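Local coordinates for protein putative phosphohistidine phosphatase SixA (Agrobacterium tumefaciens, PDB 2RFL) that probably acts as a phosphatase of the histidine phosphatase superfamily, removing phosphate from phosphohistidine as SixA does, although its substrate is only inferred, at residues S6-V11 / Q108-V113; L59-A64 / E88-R93; T96-I101 / E120-A125; G139-G144 / I164-P169. All coordinates share one frame; numbering follows the deposited sequence.

Overall arrangement
From the N terminus, interaction 1 (6-11 / 108-113) closes the widest loop, pairing the starts of strands 10-15 and 109-114 in the central sheet. Interaction 2 (59-64 / 88-93) is nested inside that loop and reaches the same sheet through strand 57-60, whose Leu59 pairs with Met111 and Val113. Interaction 3 (96-101 / 120-125) crosses interaction 1: helix 98-102 precedes strand 109-114, helix 118-127 follows it, and the two helices meet beside it. Tyr97 OH bonds to Met89 O, joining interactions 2 and 3. Interaction 4 (139-144 / 164-169) follows in series near the C terminus, where Leu123 packs on both Phe140 and Phe166.

Interaction 1 (S6-V11 / Q108-V113); sequences SFPTRV and QSVMLV
The carbonyl oxygen of Gln108 is gripped by two successive backbone amides of the segment 6-11. Thr9 N donates the stronger bond, 2.8 Å to Gln108 O, and approaches slightly tilted, by 16°, from the carbonyl plane. Arg10 N reaches the same oxygen at 3.3 Å, a weak bond that turns the pair into a fork at the mouth of the strand pairing. The regular parallel ladder then takes over: Val110 N donates to Arg10 O over 3.0 Å, with the angle at the hydrogen 165°, and the same oxygen also receives a CA-H...O contact from Ser109. Side chains sort themselves to two faces of this sheet. On one, Arg10 CB lies 3.8 Å from Ser109 CB, while the arginine chain, with CG anti to the backbone N and a later bend at chi3, carries its guanidinium away to a salt bridge with Asp149. On the other, Val110 sends CG1 against the ring of Pro8, and Val11 shares that face, where Ile101 of helix 98-102 packs on it. Before the strand, Pro8 is joined to Phe7 by a cis peptide bond. The Phe7 ring meets the root of the glutamine side chain, with CE2 3.8 Å from Gln108 CA and nearly as close to Gln108 CB. Asp56 adds a hydrogen bond to Ser109 N at the start of strand 109-114. The contact is one of the parallel strand pairs in the mixed central sheet of an alpha-beta-alpha sandwich, as in histidine phosphatases.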
loop_
_atom_site.group_PDB
_atom_site.type_symbol
_atom_site.label_atom_id
_atom_site.label_comp_id
_atom_site.label_asym_id
_atom_site.label_seq_id
_atom_site.Cartn_x
_atom_site.Cartn_y
_atom_site.Cartn_z
ATOM N N SER A 6 16.050 6.523 13.534
ATOM C CA SER A 6 14.663 5.974 13.442
ATOM C C SER A 6 14.119 5.988 12.005
ATOM O O SER A 6 13.537 6.978 11.589
ATOM C CB SER A 6 13.735 6.772 14.381
ATOM O OG SER A 6 13.888 8.202 14.269
ATOM N N PHE A 7 14.324 4.901 11.256
ATOM C CA PHE A 7 14.016 4.831 9.817
ATOM C C PHE A 7 13.350 3.505 9.460
ATOM O O PHE A 7 13.861 2.461 9.850
ATOM C CB PHE A 7 15.316 4.909 8.994
ATOM C CG PHE A 7 15.667 6.287 8.468
ATOM C CD1 PHE A 7 15.416 7.433 9.203
ATOM C CD2 PHE A 7 16.320 6.412 7.252
ATOM C CE1 PHE A 7 15.764 8.685 8.712
ATOM C CE2 PHE A 7 16.670 7.644 6.752
ATOM C CZ PHE A 7 16.385 8.789 7.483
ATOM N N PRO A 8 12.261 3.519 8.662
ATOM C CA PRO A 8 11.564 4.593 7.910
ATOM C C PRO A 8 10.912 5.714 8.726
ATOM O O PRO A 8 10.475 5.504 9.847
ATOM C CB PRO A 8 10.483 3.818 7.106
ATOM C CG PRO A 8 11.043 2.358 7.041
ATOM C CD PRO A 8 11.616 2.208 8.421
ATOM N N THR A 9 10.831 6.894 8.135
ATOM C CA THR A 9 10.126 8.006 8.762
ATOM C C THR A 9 8.753 8.269 8.104
ATOM O O THR A 9 7.906 8.965 8.657
ATOM C CB THR A 9 11.061 9.253 8.930
ATOM O OG1 THR A 9 11.101 10.064 7.757
ATOM C CG2 THR A 9 12.451 8.803 9.229
ATOM N N ARG A 10 8.543 7.675 6.931
ATOM C CA ARG A 10 7.243 7.699 6.253
ATOM C C ARG A 10 6.874 6.329 5.684
ATOM O O ARG A 10 7.654 5.743 4.928
ATOM C CB ARG A 10 7.187 8.750 5.128
ATOM C CG ARG A 10 5.774 8.886 4.519
ATOM C CD ARG A 10 5.504 10.236 3.887
ATOM N NE ARG A 10 5.322 11.291 4.876
ATOM C CZ ARG A 10 4.914 12.520 4.583
ATOM N NH1 ARG A 10 4.626 12.836 3.331
ATOM N NH2 ARG A 10 4.769 13.425 5.536
ATOM N N VAL A 11 5.678 5.860 6.055
ATOM C CA VAL A 11 5.073 4.616 5.575
ATOM C C VAL A 11 3.870 4.877 4.667
ATOM O O VAL A 11 2.888 5.493 5.063
ATOM C CB VAL A 11 4.590 3.720 6.751
ATOM C CG1 VAL A 11 3.627 2.633 6.298
ATOM C CG2 VAL A 11 5.755 3.067 7.428
ATOM N N GLN A 108 14.424 6.075 3.887
ATOM C CA GLN A 108 13.659 7.139 4.523
ATOM C C GLN A 108 12.152 6.949 4.426
ATOM O O GLN A 108 11.462 7.117 5.417
ATOM C CB GLN A 108 14.043 8.493 3.953
ATOM C CG GLN A 108 13.320 9.647 4.605
ATOM C CD GLN A 108 13.479 10.948 3.845
ATOM O OE1 GLN A 108 14.567 11.549 3.815
ATOM N NE2 GLN A 108 12.388 11.392 3.220
ATOM N N SER A 109 11.665 6.640 3.220
ATOM C CA SER A 109 10.246 6.346 2.983
ATOM C C SER A 109 9.981 5.065 2.209
ATOM O O SER A 109 10.620 4.758 1.212
ATOM C CB SER A 109 9.465 7.538 2.375
ATOM O OG SER A 109 10.113 8.133 1.281
ATOM N N VAL A 110 8.993 4.323 2.679
ATOM C CA VAL A 110 8.727 3.019 2.120
ATOM C C VAL A 110 7.235 2.755 1.942
ATOM O O VAL A 110 6.406 3.116 2.775
ATOM C CB VAL A 110 9.462 1.886 2.915
ATOM C CG1 VAL A 110 9.273 2.094 4.377
ATOM C CG2 VAL A 110 8.952 0.498 2.530
HETATM N N MSE A 111 6.933 2.119 0.823
HETATM C CA MSE A 111 5.588 1.833 0.434
HETATM C C MSE A 111 5.405 0.341 0.255
HETATM O O MSE A 111 6.167 -0.319 -0.464
HETATM C CB MSE A 111 5.238 2.525 -0.866
HETATM C CG MSE A 111 3.922 2.065 -1.398
HETATM SE SE MSE A 111 3.174 3.263 -2.660
HETATM C CE MSE A 111 3.699 2.410 -4.386
ATOM N N LEU A 112 4.369 -0.175 0.893
ATOM C CA LEU A 112 4.014 -1.556 0.717
ATOM C C LEU A 112 2.829 -1.681 -0.227
ATOM O O LEU A 112 1.885 -0.926 -0.114
ATOM C CB LEU A 112 3.731 -2.223 2.077
ATOM C CG LEU A 112 4.838 -2.243 3.139
ATOM C CD1 LEU A 112 4.394 -3.301 4.081
ATOM C CD2 LEU A 112 6.320 -2.562 2.690
ATOM N N VAL A 113 2.881 -2.646 -1.146
ATOM C CA VAL A 113 1.756 -2.954 -2.061
ATOM C C VAL A 113 1.314 -4.436 -1.907
ATOM O O VAL A 113 1.909 -5.357 -2.451
ATOM C CB VAL A 113 2.103 -2.612 -3.559
ATOM C CG1 VAL A 113 0.905 -2.865 -4.540
ATOM C CG2 VAL A 113 2.611 -1.193 -3.680
#

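Interaction 2 (L59-A64 / E88-R93); sequences LSSTAA and EMYNAR
Met89, a selenomethionine, lies along the backbone of Leu59, Ser60 and Ser61. Its CB begins against Ser61, 3.8 Å from Ser61 CA, and CG touches Leu100 CD1 of the neighbouring helix 98-102. With CG anti to the carbonyl carbon (chi1 -86°) and the chain extended to the selenium, SE comes to rest against the backbone of Leu59 and Ser60, 3.6 Å from both Ser60 C and Leu59 O. The bend at chi3 then sets CE beside that same carbonyl, 3.7 Å from Leu59 O, while Leu112 of the adjacent strand also packs on this side chain. Next along the loop, Tyr90 continues the contact. Its CB faces Ser61 OG, and its CD1 meets the Ala63 methyl at 3.9 Å. In the conformer described, one of two deposited for Ser61, OG accepts from Ala63 N at 3.0 Å, an ST turn just before helix 64-77, and also hydrogen-bonds to His115 NE2. The tyrosine ring meets that histidine too and stands edge-to-face with Phe29. No hydrogen bond spans the two segments. The chemistry is therefore divided: the chalcogen and its methyl make apolar packing on backbone, whereas Ser61 OG is satisfied by Ala63 N of its own segment and by His115, and Tyr90 OH by Asp28; the Tyr90 ring probably helps fix where His115 sits.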
loop_
_atom_site.group_PDB
_atom_site.type_symbol
_atom_site.label_atom_id
_atom_site.label_comp_id
_atom_site.label_asym_id
_atom_site.label_seq_id
_atom_site.Cartn_x
_atom_site.Cartn_y
_atom_site.Cartn_z
ATOM N N LEU A 59 7.766 -2.139 -1.872
ATOM C CA LEU A 59 7.653 -3.602 -1.663
ATOM C C LEU A 59 6.259 -4.097 -2.032
ATOM O O LEU A 59 5.256 -3.641 -1.505
ATOM C CB LEU A 59 7.966 -3.984 -0.225
ATOM C CG LEU A 59 9.302 -3.568 0.382
ATOM C CD1 LEU A 59 9.489 -3.951 1.856
ATOM C CD2 LEU A 59 10.402 -4.105 -0.531
ATOM N N SER A 60 6.189 -5.017 -2.975
ATOM C CA SER A 60 4.896 -5.438 -3.536
ATOM C C SER A 60 4.790 -6.942 -3.589
ATOM O O SER A 60 5.788 -7.608 -3.785
ATOM C CB SER A 60 4.733 -4.908 -4.964
ATOM O OG SER A 60 3.548 -5.393 -5.620
ATOM N N SER A 61 3.566 -7.453 -3.431
ATOM C CA SER A 61 3.202 -8.798 -3.849
ATOM C C SER A 61 3.651 -9.040 -5.305
ATOM O O SER A 61 3.722 -8.115 -6.152
ATOM C CB SER A 61 1.670 -9.010 -3.705
ATOM O OG SER A 61 1.176 -10.294 -4.124
ATOM N N THR A 62 3.943 -10.295 -5.592
ATOM C CA THR A 62 4.223 -10.696 -6.913
ATOM C C THR A 62 2.918 -10.922 -7.661
ATOM O O THR A 62 2.962 -11.076 -8.875
ATOM C CB THR A 62 5.065 -11.982 -6.898
ATOM O OG1 THR A 62 4.527 -12.862 -5.912
ATOM C CG2 THR A 62 6.479 -11.659 -6.537
ATOM N N ALA A 63 1.762 -10.949 -6.951
ATOM C CA ALA A 63 0.481 -11.307 -7.620
ATOM C C ALA A 63 0.195 -10.312 -8.732
ATOM O O ALA A 63 0.275 -9.122 -8.518
ATOM C CB ALA A 63 -0.678 -11.379 -6.649
ATOM N N ALA A 64 -0.119 -10.797 -9.923
ATOM C CA ALA A 64 -0.320 -9.893 -11.031
ATOM C C ALA A 64 -1.052 -8.584 -10.599
ATOM O O ALA A 64 -0.527 -7.493 -10.846
ATOM C CB ALA A 64 -1.006 -10.565 -12.107
ATOM N N GLU A 88 5.874 -13.877 -0.823
ATOM C CA GLU A 88 5.323 -14.069 0.523
ATOM C C GLU A 88 4.413 -12.917 1.043
ATOM O O GLU A 88 3.885 -12.969 2.159
ATOM C CB GLU A 88 6.474 -14.351 1.484
ATOM C CG GLU A 88 6.115 -15.241 2.662
ATOM C CD GLU A 88 6.183 -16.714 2.343
ATOM O OE1 GLU A 88 6.103 -17.073 1.146
ATOM O OE2 GLU A 88 6.310 -17.527 3.286
HETATM N N MSE A 89 4.248 -11.890 0.217
HETATM C CA MSE A 89 3.261 -10.849 0.476
HETATM C C MSE A 89 1.886 -11.252 -0.045
HETATM O O MSE A 89 0.877 -10.635 0.298
HETATM C CB MSE A 89 3.697 -9.527 -0.161
HETATM C CG MSE A 89 4.625 -8.695 0.710
HETATM SE SE MSE A 89 4.985 -6.933 -0.044
HETATM C CE MSE A 89 3.524 -5.944 0.785
ATOM N N TYR A 90 1.853 -12.291 -0.873
ATOM C CA TYR A 90 0.595 -12.897 -1.292
ATOM C C TYR A 90 0.246 -14.101 -0.424
ATOM O O TYR A 90 1.073 -14.991 -0.219
ATOM C CB TYR A 90 0.666 -13.312 -2.763
ATOM C CG TYR A 90 -0.551 -14.069 -3.245
ATOM C CD1 TYR A 90 -1.735 -13.406 -3.537
ATOM C CD2 TYR A 90 -0.516 -15.448 -3.407
ATOM C CE1 TYR A 90 -2.850 -14.095 -3.978
ATOM C CE2 TYR A 90 -1.625 -16.145 -3.847
ATOM C CZ TYR A 90 -2.789 -15.464 -4.131
ATOM O OH TYR A 90 -3.896 -16.153 -4.569
ATOM N N ASN A 91 -0.982 -14.122 0.083
ATOM C CA ASN A 91 -1.384 -15.114 1.073
ATOM C C ASN A 91 -0.380 -15.229 2.215
ATOM O O ASN A 91 0.196 -16.293 2.442
ATOM C CB ASN A 91 -1.589 -16.479 0.413
ATOM C CG ASN A 91 -2.777 -17.230 0.980
ATOM O OD1 ASN A 91 -3.928 -16.916 0.675
ATOM N ND2 ASN A 91 -2.504 -18.228 1.812
ATOM N N ALA A 92 -0.175 -14.128 2.930
ATOM C CA ALA A 92 0.883 -14.050 3.930
ATOM C C ALA A 92 0.564 -14.922 5.139
ATOM O O ALA A 92 -0.594 -15.053 5.535
ATOM C CB ALA A 92 1.102 -12.606 4.357
ATOM N N ARG A 93 1.602 -15.537 5.707
ATOM C CA ARG A 93 1.498 -16.203 6.992
ATOM C C ARG A 93 1.276 -15.289 8.166
ATOM O O ARG A 93 0.835 -15.703 9.202
ATOM C CB ARG A 93 2.538 -17.310 7.248
ATOM C CG ARG A 93 3.849 -17.302 6.517
ATOM C CD ARG A 93 4.479 -18.726 6.316
ATOM N NE ARG A 93 4.400 -19.690 7.446
ATOM C CZ ARG A 93 4.907 -20.934 7.468
ATOM N NH1 ARG A 93 5.559 -21.419 6.422
ATOM N NH2 ARG A 93 4.768 -21.699 8.538
#

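Interaction 3 (T96-I101 / E120-A125); sequences TYLSLI and EATLEA
Ala121 opens the contact on helix 118-127, its CB resting 3.9 Å from Thr96 CG2. That same threonine methyl also leans on the helix backbone, where it comes within 3.8 Å of Ala121 C. One residue on, Thr122 carries the polar link between the segments: its OG1 accepts from Tyr97 N at 3.1 Å, with an angle of 153° at the hydrogen. The hydroxyl points that way because OG1 stands anti to the carbonyl carbon, beside its own backbone N (chi1 -43°), where it can also hydrogen-bond to Thr118 O one helical turn earlier. A single side-chain oxygen thus joins a carbonyl of its own helix to the amide at the N-cap position of helix 98-102. The other branch, CG2, slips toward the start of that helix and lies 4.1 Å from Leu98 N; Ile101 CD1 is 4.3 Å from the same Thr122 CG2. Ala125, a turn further on, presents its methyl to Leu98 and, more loosely, to Thr96; the closeness modelled for the leucine is doubtful. On the facing segment a weak bond runs from Leu98 N to Thr96 OG1 at the helix start, and the Tyr97 hydroxyl is hydrogen-bonded to Met89 O and His115 N. The contact is typical of the helical layer of an alpha-beta-alpha sandwich: the start of helix 98-102 abuts helix 118-127, strand 109-114 lies between them in the chain, and Tyr97 and Ile101 pack on its Leu112.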
loop_
_atom_site.group_PDB
_atom_site.type_symbol
_atom_site.label_atom_id
_atom_site.label_comp_id
_atom_site.label_asym_id
_atom_site.label_seq_id
_atom_site.Cartn_x
_atom_site.Cartn_y
_atom_site.Cartn_z
ATOM N N THR A 96 0.285 -9.187 9.723
ATOM C CA THR A 96 0.693 -7.849 9.270
ATOM C C THR A 96 1.920 -7.811 8.335
ATOM O O THR A 96 2.533 -8.831 8.012
ATOM C CB THR A 96 0.840 -6.853 10.444
ATOM O OG1 THR A 96 2.023 -7.156 11.180
ATOM C CG2 THR A 96 -0.372 -6.931 11.366
ATOM N N TYR A 97 2.206 -6.622 7.841
ATOM C CA TYR A 97 3.422 -6.423 7.079
ATOM C C TYR A 97 4.454 -5.623 7.896
ATOM O O TYR A 97 5.420 -5.124 7.345
ATOM C CB TYR A 97 3.123 -5.733 5.746
ATOM C CG TYR A 97 2.271 -6.493 4.750
ATOM C CD1 TYR A 97 2.623 -7.787 4.285
ATOM C CD2 TYR A 97 1.125 -5.899 4.242
ATOM C CE1 TYR A 97 1.821 -8.452 3.347
ATOM C CE2 TYR A 97 0.351 -6.511 3.305
ATOM C CZ TYR A 97 0.679 -7.775 2.841
ATOM O OH TYR A 97 -0.187 -8.334 1.894
ATOM N N LEU A 98 4.220 -5.470 9.192
ATOM C CA LEU A 98 5.076 -4.619 10.049
ATOM C C LEU A 98 6.613 -4.908 10.008
ATOM O O LEU A 98 7.426 -4.046 10.191
ATOM C CB LEU A 98 4.564 -4.651 11.492
ATOM C CG LEU A 98 3.643 -3.473 11.796
ATOM C CD1 LEU A 98 2.669 -3.808 12.899
ATOM C CD2 LEU A 98 4.427 -2.222 12.163
ATOM N N SER A 99 6.969 -6.159 9.826
ATOM C CA SER A 99 8.338 -6.574 9.772
ATOM C C SER A 99 9.022 -6.129 8.472
ATOM O O SER A 99 10.183 -5.737 8.483
ATOM C CB SER A 99 8.357 -8.069 9.924
ATOM O OG SER A 99 7.858 -8.386 11.204
ATOM N N LEU A 100 8.305 -6.153 7.362
ATOM C CA LEU A 100 8.812 -5.558 6.124
ATOM C C LEU A 100 9.169 -4.060 6.239
ATOM O O LEU A 100 10.171 -3.574 5.674
ATOM C CB LEU A 100 7.782 -5.739 5.049
ATOM C CG LEU A 100 7.612 -7.159 4.570
ATOM C CD1 LEU A 100 6.907 -7.074 3.275
ATOM C CD2 LEU A 100 8.966 -7.783 4.383
ATOM N N ILE A 101 8.331 -3.354 6.985
ATOM C CA ILE A 101 8.515 -1.963 7.278
ATOM C C ILE A 101 9.748 -1.674 8.129
ATOM O O ILE A 101 10.658 -1.008 7.648
ATOM C CB ILE A 101 7.246 -1.339 7.831
ATOM C CG1 ILE A 101 6.173 -1.295 6.744
ATOM C CG2 ILE A 101 7.509 0.099 8.268
ATOM C CD1 ILE A 101 4.807 -0.944 7.256
ATOM N N GLU A 120 -5.109 -3.926 5.907
ATOM C CA GLU A 120 -5.955 -3.360 6.979
ATOM C C GLU A 120 -5.380 -3.653 8.370
ATOM O O GLU A 120 -5.341 -2.762 9.213
ATOM C CB GLU A 120 -7.421 -3.841 6.871
ATOM C CG GLU A 120 -8.451 -2.854 7.456
ATOM C CD GLU A 120 -9.940 -3.201 7.146
ATOM O OE1 GLU A 120 -10.246 -3.705 6.040
ATOM O OE2 GLU A 120 -10.814 -2.966 8.025
ATOM N N ALA A 121 -4.901 -4.874 8.602
ATOM C CA ALA A 121 -4.296 -5.210 9.906
ATOM C C ALA A 121 -3.029 -4.413 10.250
ATOM O O ALA A 121 -2.832 -3.988 11.377
ATOM C CB ALA A 121 -4.041 -6.681 10.008
ATOM N N THR A 122 -2.195 -4.193 9.254
ATOM C CA THR A 122 -1.035 -3.348 9.370
ATOM C C THR A 122 -1.332 -1.911 9.770
ATOM O O THR A 122 -0.654 -1.346 10.636
ATOM C CB THR A 122 -0.253 -3.387 8.060
ATOM O OG1 THR A 122 -0.206 -4.756 7.612
ATOM C CG2 THR A 122 1.145 -2.852 8.273
ATOM N N LEU A 123 -2.330 -1.302 9.145
ATOM C CA LEU A 123 -2.694 0.069 9.526
ATOM C C LEU A 123 -3.228 0.065 10.931
ATOM O O LEU A 123 -2.855 0.925 11.731
ATOM C CB LEU A 123 -3.724 0.648 8.549
ATOM C CG LEU A 123 -4.262 2.066 8.733
ATOM C CD1 LEU A 123 -3.097 3.058 8.780
ATOM C CD2 LEU A 123 -5.265 2.424 7.620
ATOM N N GLU A 124 -4.076 -0.924 11.239
ATOM C CA GLU A 124 -4.663 -1.063 12.560
ATOM C C GLU A 124 -3.535 -1.125 13.608
ATOM O O GLU A 124 -3.547 -0.375 14.578
ATOM C CB GLU A 124 -5.638 -2.278 12.651
ATOM C CG GLU A 124 -6.489 -2.311 13.940
ATOM C CD GLU A 124 -7.148 -3.676 14.297
ATOM O OE1 GLU A 124 -6.898 -4.720 13.636
ATOM O OE2 GLU A 124 -7.929 -3.689 15.282
ATOM N N ALA A 125 -2.552 -1.999 13.367
ATOM C CA ALA A 125 -1.377 -2.185 14.245
ATOM C C ALA A 125 -0.696 -0.895 14.602
ATOM O O ALA A 125 -0.188 -0.763 15.702
ATOM C CB ALA A 125 -0.374 -3.112 13.587
#

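Interaction 4 (G139-G144 / I164-P169); sequences GFPTSG and IDFLAP
Phe166 points the edge of its ring at the face of Phe140, a T-shaped pair with centroids 5.2 Å apart and planes at 69°. Phe166 CZ stands over the centre of the Phe140 ring, 4.0 Å from Phe140 CZ. The adjacent ring atom, Phe166 CE1, lies 3.9 Å from Gly144 CA and a little farther from Pro141 CD. Gly144 CA also makes a CA-H...O contact of 3.1 Å with Leu167 O, and Pro141 CG meets the methyl of Ala168. A type II turn from Pro141 to Gly144, closed by a 3.2 Å bond from Gly144 N to Pro141 O, places Pro141 and Gly144. Both phenylalanines have CG anti to the backbone N, which carries their rings toward Leu123 of helix 118-127. Farther out, Phe140 O is held by Arg15 and Asn116, and Thr142 OG1 by Glu40, while the backbones of Ser143 and Gly144 bond to His16 and Arg15. Across the two segments the chemistry is almost wholly apolar, an aromatic pair and prolines with no conventional hydrogen bond, so the loop's polar tethers run instead to Arg15 and His16 at and just past the end of strand 10-15, to Asn116, and to Glu40 of helix 35-51.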
loop_
_atom_site.group_PDB
_atom_site.type_symbol
_atom_site.label_atom_id
_atom_site.label_comp_id
_atom_site.label_asym_id
_atom_site.label_seq_id
_atom_site.Cartn_x
_atom_site.Cartn_y
_atom_site.Cartn_z
ATOM N N GLY A 139 -13.859 0.025 6.012
ATOM C CA GLY A 139 -12.627 -0.732 5.826
ATOM C C GLY A 139 -11.663 -0.149 4.811
ATOM O O GLY A 139 -11.888 0.946 4.306
ATOM N N PHE A 140 -10.602 -0.898 4.509
ATOM C CA PHE A 140 -9.464 -0.428 3.700
ATOM C C PHE A 140 -9.698 -0.804 2.218
ATOM O O PHE A 140 -9.521 -1.977 1.823
ATOM C CB PHE A 140 -8.182 -1.054 4.263
ATOM C CG PHE A 140 -6.913 -0.375 3.862
ATOM C CD1 PHE A 140 -6.606 -0.140 2.521
ATOM C CD2 PHE A 140 -5.982 -0.016 4.834
ATOM C CE1 PHE A 140 -5.409 0.467 2.126
ATOM C CE2 PHE A 140 -4.777 0.594 4.465
ATOM C CZ PHE A 140 -4.499 0.836 3.080
ATOM N N PRO A 141 -10.125 0.185 1.402
ATOM C CA PRO A 141 -10.545 -0.026 0.021
ATOM C C PRO A 141 -9.388 -0.313 -0.978
ATOM O O PRO A 141 -8.205 -0.131 -0.646
ATOM C CB PRO A 141 -11.260 1.298 -0.315
ATOM C CG PRO A 141 -10.572 2.338 0.542
ATOM C CD PRO A 141 -10.208 1.612 1.801
ATOM N N THR A 142 -9.750 -0.761 -2.183
ATOM C CA THR A 142 -8.786 -1.030 -3.241
ATOM C C THR A 142 -8.180 0.237 -3.776
ATOM O O THR A 142 -8.879 1.198 -4.037
ATOM C CB THR A 142 -9.388 -1.760 -4.453
ATOM O OG1 THR A 142 -10.498 -1.011 -4.986
ATOM C CG2 THR A 142 -9.763 -3.193 -4.095
ATOM N N SER A 143 -6.879 0.211 -3.996
ATOM C CA SER A 143 -6.074 1.429 -4.297
ATOM C C SER A 143 -6.220 2.568 -3.298
ATOM O O SER A 143 -6.026 3.729 -3.674
ATOM C CB SER A 143 -6.261 1.949 -5.714
ATOM O OG SER A 143 -5.160 2.804 -5.980
ATOM N N GLY A 144 -6.542 2.209 -2.035
ATOM C CA GLY A 144 -6.526 3.129 -0.885
ATOM C C GLY A 144 -5.093 3.321 -0.406
ATOM O O GLY A 144 -4.340 2.366 -0.279
ATOM N N ILE A 164 -1.630 10.660 8.527
ATOM C CA ILE A 164 -1.335 12.066 8.152
ATOM C C ILE A 164 -2.164 12.487 6.918
ATOM O O ILE A 164 -2.388 13.722 6.663
ATOM C CB ILE A 164 0.217 12.193 7.897
ATOM C CG1 ILE A 164 0.985 12.312 9.205
ATOM C CG2 ILE A 164 0.630 13.254 6.846
ATOM C CD1 ILE A 164 1.080 13.656 9.798
ATOM N N ASP A 165 -2.581 11.456 6.161
ATOM C CA ASP A 165 -3.433 11.547 4.967
ATOM C C ASP A 165 -3.921 10.147 4.516
ATOM O O ASP A 165 -3.260 9.140 4.730
ATOM C CB ASP A 165 -2.667 12.238 3.823
ATOM C CG ASP A 165 -3.595 12.890 2.776
ATOM O OD1 ASP A 165 -4.847 12.757 2.880
ATOM O OD2 ASP A 165 -3.069 13.552 1.845
ATOM N N PHE A 166 -5.091 10.092 3.888
ATOM C CA PHE A 166 -5.576 8.879 3.249
ATOM C C PHE A 166 -6.207 9.176 1.886
ATOM O O PHE A 166 -7.022 10.099 1.776
ATOM C CB PHE A 166 -6.577 8.156 4.151
ATOM C CG PHE A 166 -6.706 6.685 3.861
ATOM C CD1 PHE A 166 -7.442 6.228 2.763
ATOM C CD2 PHE A 166 -6.097 5.746 4.682
ATOM C CE1 PHE A 166 -7.564 4.857 2.494
ATOM C CE2 PHE A 166 -6.210 4.373 4.418
ATOM C CZ PHE A 166 -6.946 3.935 3.316
ATOM N N LEU A 167 -5.833 8.401 0.859
ATOM C CA LEU A 167 -6.460 8.505 -0.461
ATOM C C LEU A 167 -7.369 7.326 -0.819
ATOM O O LEU A 167 -6.967 6.180 -0.728
ATOM C CB LEU A 167 -5.418 8.769 -1.567
ATOM C CG LEU A 167 -4.578 10.052 -1.416
ATOM C CD1 LEU A 167 -3.428 10.169 -2.413
ATOM C CD2 LEU A 167 -5.449 11.358 -1.416
ATOM N N ALA A 168 -8.612 7.635 -1.176
ATOM C CA ALA A 168 -9.583 6.675 -1.700
ATOM C C ALA A 168 -10.255 7.231 -2.968
ATOM O O ALA A 168 -10.279 8.452 -3.178
ATOM C CB ALA A 168 -10.621 6.356 -0.660
ATOM N N PRO A 169 -10.763 6.339 -3.852
ATOM C CA PRO A 169 -11.577 6.815 -4.960
ATOM C C PRO A 169 -13.029 7.018 -4.544
ATOM O O PRO A 169 -13.846 7.442 -5.365
ATOM C CB PRO A 169 -11.460 5.681 -5.992
ATOM C CG PRO A 169 -10.516 4.682 -5.413
ATOM C CD PRO A 169 -10.568 4.885 -3.943
#